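Local coordinates for glycoside Hydrolase (Bacteroides uniformis, PDB 5T99), which probably hydrolyses galactose-containing sugars in an agarose-degrading pathway as a family 2 glycoside hydrolase, and binds d-galacto-isofagomine in its pocket, at residues Leu57-Pro68 / Leu80-Tyr88; Leu357-Val367 / Arg402-Met411. One frame throughout, in Å; residues are numbered along the deposited sequence.

Interaction 1. Residues Leu57-Pro68 / Leu80-Tyr88; sequences LNLPHDWAIEGP and LPFHGTGWY
Tyr88 and Trp63, the two residues that bury most surface here, meet at the hydroxyl end of the tyrosine: Tyr88 OH lies at the indole edge, near its plane, 3.9 Å from Trp63 CE3. With Trp63 CG placed between its backbone N and carbonyl carbon (chi1 87°), the six-membered part of the indole reaches over to the strand, and Trp63 CZ3 comes to 3.7 Å from Gly86 CA. That approach depends on Gly86 having no side chain, since a CB there would collide with Trp63 CZ3. The other flank of the Tyr88 ring is met by Leu59, whose CD2 stands 3.7 Å from Tyr88 CE1. Replacing Tyr88 by an alanine would probably leave Leu59 CD2 and the Trp63 edge without their common partner and open a gap between loop and strand.

Farther along, Ala64 CB sits 3.7 Å from Pro81 O, while Ile65 CD1 and Leu80 CD1 touch at 4.1 Å, although Leu80 is poorly ordered. No hydrogen bond crosses between the segments. The loop instead has its own brace, an Asx turn in which Ala64 N donates to Asp62 OD1 at 3.2 Å, from above the carboxylate plane. Phe36, from neighbouring strand 34-38, also meets Tyr88. This is apolar packing of one loop, 57-68, on both the start of strand 86-93 and the loop 80-85 that leads into it, within the beta-sandwich of the family 2 sugar-binding domain.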
loop_
_atom_site.group_PDB
_atom_site.type_symbol
_atom_site.label_atom_id
_atom_site.label_comp_id
_atom_site.label_asym_id
_atom_site.label_seq_id
_atom_site.Cartn_x
_atom_site.Cartn_y
_atom_site.Cartn_z
ATOM N N LEU A 57 21.293 10.448 10.425
ATOM C CA LEU A 57 20.479 9.774 9.420
ATOM C C LEU A 57 19.591 10.746 8.651
ATOM O O LEU A 57 19.348 11.876 9.098
ATOM C CB LEU A 57 19.651 8.639 10.052
ATOM C CG LEU A 57 18.518 8.887 11.070
ATOM C CD1 LEU A 57 18.790 10.059 11.998
ATOM C CD2 LEU A 57 17.161 9.089 10.419
ATOM N N ASN A 58 19.145 10.297 7.475
ATOM C CA ASN A 58 18.117 10.987 6.687
ATOM C C ASN A 58 16.765 10.277 6.843
ATOM O O ASN A 58 16.697 9.054 6.915
ATOM C CB ASN A 58 18.496 11.037 5.204
ATOM C CG ASN A 58 19.801 11.773 4.948
ATOM O OD1 ASN A 58 20.271 12.580 5.764
ATOM N ND2 ASN A 58 20.396 11.501 3.793
ATOM N N LEU A 59 15.698 11.074 6.883
ATOM C CA LEU A 59 14.327 10.570 6.935
ATOM C C LEU A 59 13.927 10.211 5.499
ATOM O O LEU A 59 14.576 10.683 4.567
ATOM C CB LEU A 59 13.393 11.648 7.508
ATOM C CG LEU A 59 13.794 12.258 8.853
ATOM C CD1 LEU A 59 12.800 13.328 9.260
ATOM C CD2 LEU A 59 13.901 11.183 9.923
ATOM N N PRO A 60 12.889 9.397 5.291
ATOM C CA PRO A 60 12.073 8.765 6.347
ATOM C C PRO A 60 12.786 7.620 7.062
ATOM O O PRO A 60 13.720 7.041 6.514
ATOM C CB PRO A 60 10.858 8.242 5.577
ATOM C CG PRO A 60 11.364 7.993 4.193
ATOM C CD PRO A 60 12.573 8.858 3.958
ATOM N N HIS A 61 12.322 7.305 8.267
ATOM C CA HIS A 61 13.016 6.378 9.178
ATOM C C HIS A 61 12.035 5.597 10.069
ATOM O O HIS A 61 11.198 6.189 10.767
ATOM C CB HIS A 61 14.000 7.186 10.046
ATOM C CG HIS A 61 14.688 6.391 11.117
ATOM N ND1 HIS A 61 15.514 5.321 10.844
ATOM C CD2 HIS A 61 14.711 6.545 12.460
ATOM C CE1 HIS A 61 15.995 4.838 11.975
ATOM N NE2 HIS A 61 15.516 5.561 12.972
ATOM N N ASP A 62 12.156 4.274 10.023
ATOM C CA ASP A 62 11.472 3.356 10.932
ATOM C C ASP A 62 12.553 2.757 11.827
ATOM O O ASP A 62 13.341 1.933 11.359
ATOM C CB ASP A 62 10.792 2.263 10.094
ATOM C CG ASP A 62 10.000 1.244 10.921
ATOM O OD1 ASP A 62 9.751 1.461 12.140
ATOM O OD2 ASP A 62 9.611 0.218 10.301
ATOM N N TRP A 63 12.631 3.173 13.094
ATOM C CA TRP A 63 13.614 2.562 14.009
ATOM C C TRP A 63 13.241 1.134 14.432
ATOM O O TRP A 63 14.116 0.380 14.829
ATOM C CB TRP A 63 13.916 3.449 15.229
ATOM C CG TRP A 63 12.997 3.302 16.421
ATOM C CD1 TRP A 63 12.850 2.201 17.228
ATOM C CD2 TRP A 63 12.127 4.305 16.956
ATOM N NE1 TRP A 63 11.940 2.463 18.215
ATOM C CE2 TRP A 63 11.481 3.743 18.078
ATOM C CE3 TRP A 63 11.831 5.624 16.595
ATOM C CZ2 TRP A 63 10.556 4.454 18.847
ATOM C CZ3 TRP A 63 10.914 6.337 17.360
ATOM C CH2 TRP A 63 10.291 5.750 18.478
ATOM N N ALA A 64 11.957 0.770 14.345
ATOM C CA ALA A 64 11.477 -0.520 14.862
ATOM C C ALA A 64 11.893 -1.730 14.035
ATOM O O ALA A 64 11.872 -2.845 14.542
ATOM C CB ALA A 64 9.962 -0.505 15.028
ATOM N N ILE A 65 12.247 -1.517 12.770
ATOM C CA ILE A 65 12.687 -2.603 11.879
ATOM C C ILE A 65 14.148 -3.040 12.120
ATOM O O ILE A 65 14.585 -4.044 11.570
ATOM C CB ILE A 65 12.470 -2.190 10.392
ATOM C CG1 ILE A 65 12.451 -3.395 9.435
ATOM C CG2 ILE A 65 13.511 -1.164 9.943
ATOM C CD1 ILE A 65 11.375 -4.419 9.723
ATOM N N GLU A 66 14.884 -2.304 12.958
ATOM C CA GLU A 66 16.324 -2.510 13.174
ATOM C C GLU A 66 16.710 -3.409 14.370
ATOM O O GLU A 66 17.714 -4.110 14.286
ATOM C CB GLU A 66 17.003 -1.143 13.364
ATOM C CG GLU A 66 16.796 -0.163 12.211
ATOM C CD GLU A 66 17.303 1.242 12.495
ATOM O OE1 GLU A 66 17.575 1.983 11.529
ATOM O OE2 GLU A 66 17.427 1.629 13.672
ATOM N N GLY A 67 15.915 -3.391 15.451
ATOM C CA GLY A 67 16.349 -3.801 16.816
ATOM C C GLY A 67 16.891 -5.215 17.056
ATOM O O GLY A 67 18.115 -5.398 17.122
ATOM N N PRO A 68 15.999 -6.216 17.258
ATOM C CA PRO A 68 16.432 -7.625 17.211
ATOM C C PRO A 68 16.976 -8.028 15.830
ATOM O O PRO A 68 16.928 -9.198 15.446
ATOM C CB PRO A 68 15.147 -8.398 17.545
ATOM C CG PRO A 68 14.346 -7.452 18.368
ATOM C CD PRO A 68 14.637 -6.086 17.813
ATOM N N LEU A 80 7.839 -7.580 16.411
ATOM C CA LEU A 80 8.993 -6.716 16.714
ATOM C C LEU A 80 8.575 -5.536 17.616
ATOM O O LEU A 80 7.575 -4.876 17.314
ATOM C CB LEU A 80 9.601 -6.175 15.415
ATOM C CG LEU A 80 10.117 -7.205 14.399
ATOM C CD1 LEU A 80 10.253 -6.573 13.022
ATOM C CD2 LEU A 80 11.440 -7.818 14.849
ATOM N N PRO A 81 9.324 -5.269 18.721
ATOM C CA PRO A 81 9.031 -4.126 19.609
ATOM C C PRO A 81 8.962 -2.762 18.913
ATOM O O PRO A 81 9.922 -2.348 18.261
ATOM C CB PRO A 81 10.188 -4.159 20.616
ATOM C CG PRO A 81 10.543 -5.597 20.710
ATOM C CD PRO A 81 10.331 -6.165 19.328
ATOM N N PHE A 82 7.831 -2.076 19.096
ATOM C CA PHE A 82 7.487 -0.840 18.367
ATOM C C PHE A 82 7.143 0.355 19.270
ATOM O O PHE A 82 6.693 1.390 18.781
ATOM C CB PHE A 82 6.312 -1.121 17.416
ATOM C CG PHE A 82 5.040 -1.542 18.114
ATOM C CD1 PHE A 82 4.085 -0.594 18.490
ATOM C CD2 PHE A 82 4.792 -2.888 18.391
ATOM C CE1 PHE A 82 2.914 -0.981 19.131
ATOM C CE2 PHE A 82 3.624 -3.278 19.032
ATOM C CZ PHE A 82 2.682 -2.324 19.401
ATOM N N HIS A 83 7.368 0.223 20.576
ATOM C CA HIS A 83 6.950 1.231 21.555
ATOM C C HIS A 83 8.171 1.757 22.291
ATOM O O HIS A 83 9.264 1.203 22.171
ATOM C CB HIS A 83 5.921 0.656 22.541
ATOM C CG HIS A 83 6.446 -0.458 23.391
ATOM N ND1 HIS A 83 6.853 -0.269 24.694
ATOM C CD2 HIS A 83 6.638 -1.772 23.121
ATOM C CE1 HIS A 83 7.271 -1.419 25.193
ATOM N NE2 HIS A 83 7.156 -2.346 24.258
ATOM N N GLY A 84 7.964 2.829 23.048
ATOM C CA GLY A 84 9.024 3.487 23.797
ATOM C C GLY A 84 9.090 4.941 23.392
ATOM O O GLY A 84 8.080 5.535 23.015
ATOM N N THR A 85 10.283 5.511 23.469
ATOM C CA THR A 85 10.505 6.917 23.193
ATOM C C THR A 85 11.603 7.029 22.147
ATOM O O THR A 85 12.572 6.254 22.172
ATOM C CB THR A 85 10.899 7.665 24.472
ATOM O OG1 THR A 85 9.841 7.533 25.426
ATOM C CG2 THR A 85 11.160 9.147 24.205
ATOM N N GLY A 86 11.422 7.963 21.212
ATOM C CA GLY A 86 12.410 8.262 20.176
ATOM C C GLY A 86 12.438 9.752 19.952
ATOM O O GLY A 86 11.384 10.396 19.898
ATOM N N TRP A 87 13.644 10.302 19.830
ATOM C CA TRP A 87 13.838 11.728 19.659
ATOM C C TRP A 87 14.521 11.988 18.331
ATOM O O TRP A 87 15.439 11.256 17.954
ATOM C CB TRP A 87 14.712 12.296 20.778
ATOM C CG TRP A 87 13.993 12.669 22.047
ATOM C CD1 TRP A 87 13.777 11.872 23.138
ATOM C CD2 TRP A 87 13.433 13.940 22.366
ATOM N NE1 TRP A 87 13.105 12.572 24.117
ATOM C CE2 TRP A 87 12.890 13.845 23.672
ATOM C CE3 TRP A 87 13.326 15.151 21.674
ATOM C CZ2 TRP A 87 12.254 14.906 24.295
ATOM C CZ3 TRP A 87 12.697 16.222 22.304
ATOM C CH2 TRP A 87 12.169 16.088 23.606
ATOM N N TYR A 88 14.069 13.038 17.636
ATOM C CA TYR A 88 14.749 13.539 16.440
ATOM C C TYR A 88 15.035 15.022 16.600
ATOM O O TYR A 88 14.191 15.763 17.088
ATOM C CB TYR A 88 13.914 13.344 15.186
ATOM C CG TYR A 88 13.601 11.918 14.808
ATOM C CD1 TYR A 88 14.267 11.295 13.759
ATOM C CD2 TYR A 88 12.594 11.208 15.464
ATOM C CE1 TYR A 88 13.953 9.990 13.389
ATOM C CE2 TYR A 88 12.277 9.906 15.104
ATOM C CZ TYR A 88 12.959 9.312 14.068
ATOM O OH TYR A 88 12.648 8.043 13.712
#

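Interaction 2. Residues Leu357-Val367 / Arg402-Met411; sequences LDLCDRMGLVV and RDRNHPSVIM. With EDO (1,2-ethanediol), chain J; EDO (1,2-ethanediol), chain K.
Parallel pairing of Val367 with Val409 places this contact in a beta-alpha-beta unit, strand 366-370 running through helix 388-403 to strand 409-416. Two backbone bonds define the pairing: Val367 N donates to Ser408 O at 2.7 Å, and Ile410 N to Val367 O at 2.8 Å with an N-H...O angle of 171°. Beside them Val366 CB packs against Ile410 CD1 at 3.6 Å.

Where the helix end faces the loop before strand 409-416, the carboxylate of Asp361 gathers three donors. Its OD2 receives His406 ND1 at 2.6 Å, an almost straight bond (173°) lying in the imidazole plane and arriving on the syn side of the oxygen, though tilted out of the carboxylate plane. Its OD1 takes both Ser408 N, which comes nearly in line with the C-O bond, and, at 2.7 Å, Ser408 OG, from above the plane and on the other side of it. Asp361 CG lies beside the backbone N and opposite the carbonyl carbon (chi1 -67°), which turns the carboxylate from helix 354-363 toward this loop.

These strands belong to the parallel barrel of the family 2 TIM-barrel domain, and the helix joins strand 366-370 through a Schellman motif at Gly364. On the helix, Leu357 CB sits over the centre of the His406 ring, 3.5 Å from its centroid in a CH-pi contact, while Asp358 OD1 approaches the ring edge 3.1 Å from His406 CE1. The two nearby carboxylates would probably favour a protonated imidazole. Leu357 CD1 also reaches Asp403, whose carboxylate Arg402 grips side-on through NE and NH2.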
loop_
_atom_site.group_PDB
_atom_site.type_symbol
_atom_site.label_atom_id
_atom_site.label_comp_id
_atom_site.label_asym_id
_atom_site.label_seq_id
_atom_site.Cartn_x
_atom_site.Cartn_y
_atom_site.Cartn_z
ATOM N N LEU A 357 -0.519 6.407 -2.858
ATOM C CA LEU A 357 -1.686 6.834 -3.651
ATOM C C LEU A 357 -1.297 7.427 -4.997
ATOM O O LEU A 357 -2.021 7.230 -5.978
ATOM C CB LEU A 357 -2.573 7.814 -2.870
ATOM C CG LEU A 357 -3.224 7.188 -1.630
ATOM C CD1 LEU A 357 -3.930 8.240 -0.808
ATOM C CD2 LEU A 357 -4.197 6.073 -1.989
ATOM N N ASP A 358 -0.160 8.128 -5.057
ATOM C CA ASP A 358 0.368 8.587 -6.344
ATOM C C ASP A 358 0.621 7.404 -7.268
ATOM O O ASP A 358 0.332 7.487 -8.454
ATOM C CB ASP A 358 1.644 9.425 -6.190
ATOM C CG ASP A 358 1.384 10.787 -5.577
ATOM O OD1 ASP A 358 0.254 11.315 -5.713
ATOM O OD2 ASP A 358 2.317 11.337 -4.954
ATOM N N LEU A 359 1.114 6.293 -6.726
ATOM C CA LEU A 359 1.350 5.092 -7.529
ATOM C C LEU A 359 0.051 4.493 -8.029
ATOM O O LEU A 359 -0.060 4.147 -9.207
ATOM C CB LEU A 359 2.181 4.055 -6.757
ATOM C CG LEU A 359 3.652 4.458 -6.539
ATOM C CD1 LEU A 359 4.320 3.575 -5.492
ATOM C CD2 LEU A 359 4.420 4.380 -7.848
ATOM N N CYS A 360 -0.936 4.389 -7.146
ATOM C CA CYS A 360 -2.264 3.877 -7.524
ATOM C C CYS A 360 -2.864 4.706 -8.650
ATOM O O CYS A 360 -3.375 4.143 -9.616
ATOM C CB CYS A 360 -3.225 3.851 -6.318
ATOM S SG CYS A 360 -2.793 2.643 -5.033
ATOM N N ASP A 361 -2.781 6.032 -8.526
ATOM C CA ASP A 361 -3.171 6.959 -9.603
ATOM C C ASP A 361 -2.463 6.597 -10.925
ATOM O O ASP A 361 -3.121 6.358 -11.948
ATOM C CB ASP A 361 -2.825 8.419 -9.255
ATOM C CG ASP A 361 -3.642 8.990 -8.097
ATOM O OD1 ASP A 361 -4.694 8.442 -7.739
ATOM O OD2 ASP A 361 -3.221 10.036 -7.549
ATOM N N ARG A 362 -1.128 6.559 -10.876
ATOM C CA ARG A 362 -0.287 6.249 -12.042
ATOM C C ARG A 362 -0.491 4.852 -12.629
ATOM O O ARG A 362 -0.316 4.666 -13.826
ATOM C CB ARG A 362 1.196 6.429 -11.700
ATOM C CG ARG A 362 1.802 7.688 -12.289
ATOM C CD ARG A 362 3.152 8.046 -11.678
ATOM N NE ARG A 362 3.958 6.894 -11.276
ATOM C CZ ARG A 362 4.706 6.161 -12.095
ATOM N NH1 ARG A 362 5.400 5.141 -11.611
ATOM N NH2 ARG A 362 4.749 6.436 -13.396
ATOM N N MET A 363 -0.861 3.887 -11.790
ATOM C CA MET A 363 -1.008 2.475 -12.208
ATOM C C MET A 363 -2.463 2.020 -12.435
ATOM O O MET A 363 -2.712 0.841 -12.714
ATOM C CB MET A 363 -0.304 1.568 -11.187
ATOM C CG MET A 363 1.215 1.751 -11.160
ATOM S SD MET A 363 2.026 1.011 -9.727
ATOM C CE MET A 363 1.801 -0.716 -10.116
ATOM N N GLY A 364 -3.420 2.943 -12.296
ATOM C CA GLY A 364 -4.806 2.681 -12.645
ATOM C C GLY A 364 -5.590 1.814 -11.686
ATOM O O GLY A 364 -6.552 1.165 -12.092
ATOM N N LEU A 365 -5.211 1.819 -10.418
ATOM C CA LEU A 365 -5.902 1.031 -9.404
ATOM C C LEU A 365 -6.916 1.891 -8.657
ATOM O O LEU A 365 -6.625 3.035 -8.325
ATOM C CB LEU A 365 -4.894 0.483 -8.396
ATOM C CG LEU A 365 -3.856 -0.505 -8.930
ATOM C CD1 LEU A 365 -2.791 -0.733 -7.864
ATOM C CD2 LEU A 365 -4.493 -1.828 -9.338
ATOM N N VAL A 366 -8.094 1.337 -8.369
ATOM C CA VAL A 366 -9.088 2.053 -7.574
ATOM C C VAL A 366 -8.847 1.736 -6.109
ATOM O O VAL A 366 -8.423 0.627 -5.778
ATOM C CB VAL A 366 -10.542 1.806 -8.038
ATOM C CG1 VAL A 366 -10.727 2.401 -9.427
ATOM C CG2 VAL A 366 -10.942 0.334 -8.034
ATOM N N VAL A 367 -9.085 2.719 -5.241
ATOM C CA VAL A 367 -8.719 2.642 -3.840
ATOM C C VAL A 367 -9.872 2.984 -2.879
ATOM O O VAL A 367 -10.571 3.983 -3.059
ATOM C CB VAL A 367 -7.524 3.563 -3.540
ATOM C CG1 VAL A 367 -7.168 3.532 -2.057
ATOM C CG2 VAL A 367 -6.317 3.164 -4.384
ATOM N N ARG A 402 -6.420 15.830 2.263
ATOM C CA ARG A 402 -5.179 15.326 1.676
ATOM C C ARG A 402 -5.423 14.547 0.389
ATOM O O ARG A 402 -4.688 14.736 -0.585
ATOM C CB ARG A 402 -4.451 14.411 2.685
ATOM C CG ARG A 402 -3.010 14.041 2.344
ATOM C CD ARG A 402 -2.442 12.953 3.262
ATOM N NE ARG A 402 -3.014 11.647 2.957
ATOM C CZ ARG A 402 -2.527 10.465 3.348
ATOM N NH1 ARG A 402 -1.420 10.366 4.099
ATOM N NH2 ARG A 402 -3.156 9.356 2.968
ATOM N N ASP A 403 -6.439 13.678 0.385
ATOM C CA ASP A 403 -6.587 12.679 -0.685
ATOM C C ASP A 403 -7.712 12.899 -1.709
ATOM O O ASP A 403 -7.816 12.124 -2.652
ATOM C CB ASP A 403 -6.746 11.274 -0.079
ATOM C CG ASP A 403 -5.531 10.829 0.700
ATOM O OD1 ASP A 403 -4.499 11.539 0.645
ATOM O OD2 ASP A 403 -5.614 9.769 1.372
ATOM N N ARG A 404 -8.522 13.946 -1.557
ATOM C CA ARG A 404 -9.702 14.118 -2.414
ATOM C C ARG A 404 -9.418 14.555 -3.861
ATOM O O ARG A 404 -10.361 14.784 -4.614
ATOM C CB ARG A 404 -10.708 15.079 -1.781
ATOM C CG ARG A 404 -10.224 16.518 -1.625
ATOM C CD ARG A 404 -11.234 17.286 -0.813
ATOM N NE ARG A 404 -10.865 18.671 -0.594
ATOM C CZ ARG A 404 -11.686 19.601 -0.103
ATOM N NH1 ARG A 404 -12.948 19.304 0.225
ATOM N NH2 ARG A 404 -11.248 20.853 0.064
ATOM N N ASN A 405 -8.147 14.702 -4.227
ATOM C CA ASN A 405 -7.752 14.897 -5.620
ATOM C C ASN A 405 -7.213 13.655 -6.319
ATOM O O ASN A 405 -7.077 13.675 -7.544
ATOM C CB ASN A 405 -6.728 16.018 -5.714
ATOM C CG ASN A 405 -7.258 17.306 -5.147
ATOM O OD1 ASN A 405 -8.381 17.701 -5.469
ATOM N ND2 ASN A 405 -6.477 17.970 -4.287
ATOM N N HIS A 406 -6.897 12.592 -5.583
ATOM C CA HIS A 406 -6.405 11.357 -6.213
ATOM C C HIS A 406 -7.514 10.695 -7.027
ATOM O O HIS A 406 -8.552 10.353 -6.469
ATOM C CB HIS A 406 -5.940 10.352 -5.159
ATOM C CG HIS A 406 -4.669 10.724 -4.466
ATOM N ND1 HIS A 406 -3.443 10.713 -5.093
ATOM C CD2 HIS A 406 -4.427 11.066 -3.177
ATOM C CE1 HIS A 406 -2.505 11.053 -4.225
ATOM N NE2 HIS A 406 -3.077 11.287 -3.059
ATOM N N PRO A 407 -7.317 10.499 -8.338
ATOM C CA PRO A 407 -8.364 9.785 -9.096
ATOM C C PRO A 407 -8.497 8.300 -8.741
ATOM O O PRO A 407 -9.540 7.712 -9.009
ATOM C CB PRO A 407 -7.904 9.933 -10.545
ATOM C CG PRO A 407 -6.440 10.115 -10.452
ATOM C CD PRO A 407 -6.246 10.969 -9.235
ATOM N N SER A 408 -7.456 7.705 -8.155
ATOM C CA SER A 408 -7.512 6.316 -7.697
ATOM C C SER A 408 -8.552 6.113 -6.595
ATOM O O SER A 408 -9.178 5.080 -6.545
ATOM C CB SER A 408 -6.137 5.836 -7.202
ATOM O OG SER A 408 -5.683 6.604 -6.100
ATOM N N VAL A 409 -8.742 7.098 -5.722
ATOM C CA VAL A 409 -9.627 6.926 -4.549
ATOM C C VAL A 409 -11.087 6.977 -4.988
ATOM O O VAL A 409 -11.506 7.942 -5.622
ATOM C CB VAL A 409 -9.372 7.992 -3.457
ATOM C CG1 VAL A 409 -10.333 7.810 -2.298
ATOM C CG2 VAL A 409 -7.938 7.897 -2.971
ATOM N N ILE A 410 -11.838 5.929 -4.668
ATOM C CA ILE A 410 -13.255 5.860 -5.028
ATOM C C ILE A 410 -14.207 5.771 -3.851
ATOM O O ILE A 410 -15.400 5.992 -4.044
ATOM C CB ILE A 410 -13.562 4.707 -6.022
ATOM C CG1 ILE A 410 -13.120 3.335 -5.473
ATOM C CG2 ILE A 410 -12.882 4.999 -7.353
ATOM C CD1 ILE A 410 -13.688 2.153 -6.231
ATOM N N MET A 411 -13.720 5.434 -2.660
ATOM C CA MET A 411 -14.551 5.427 -1.465
ATOM C C MET A 411 -13.773 5.931 -0.244
ATOM O O MET A 411 -12.555 5.815 -0.187
ATOM C CB MET A 411 -15.060 4.022 -1.168
ATOM C CG MET A 411 -15.728 3.289 -2.316
ATOM S SD MET A 411 -16.573 1.830 -1.667
ATOM C CE MET A 411 -16.822 0.838 -3.137
HETATM C C1 EDO J . -10.855 13.852 -8.670
HETATM O O1 EDO J . -10.999 14.669 -7.481
HETATM C C2 EDO J . -9.851 14.431 -9.674
HETATM O O2 EDO J . -8.707 13.575 -9.877
HETATM C C1 EDO K . -14.677 23.313 0.677
HETATM O O1 EDO K . -15.725 24.249 0.385
HETATM C C2 EDO K . -15.212 21.971 1.160
HETATM O O2 EDO K . -14.477 21.512 2.302
#

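How the interactions relate
Interaction 1 lies in the sugar-binding domain and interaction 2 in the TIM-barrel domain; they follow in series along the chain, with centres 29 Å apart and nearest atoms about 13 Å apart, so neither touches the other. The first domain nevertheless reaches the second: Asp62 OD2, in 57-68, is hydrogen-bonded to Ala323 N of the barrel range, and to Tyr163 OH within its own. The Phe82 side chain is about 14 Å from the bound d-galacto-isofagomine, and none of the residues of interaction 1 is among those lining the pocket. Interaction 2 bears on that pocket through connectivity, because strand 409-416, whose start it pairs, ends at Asn416, and Asn416 and the following Glu417 both line the ligand site.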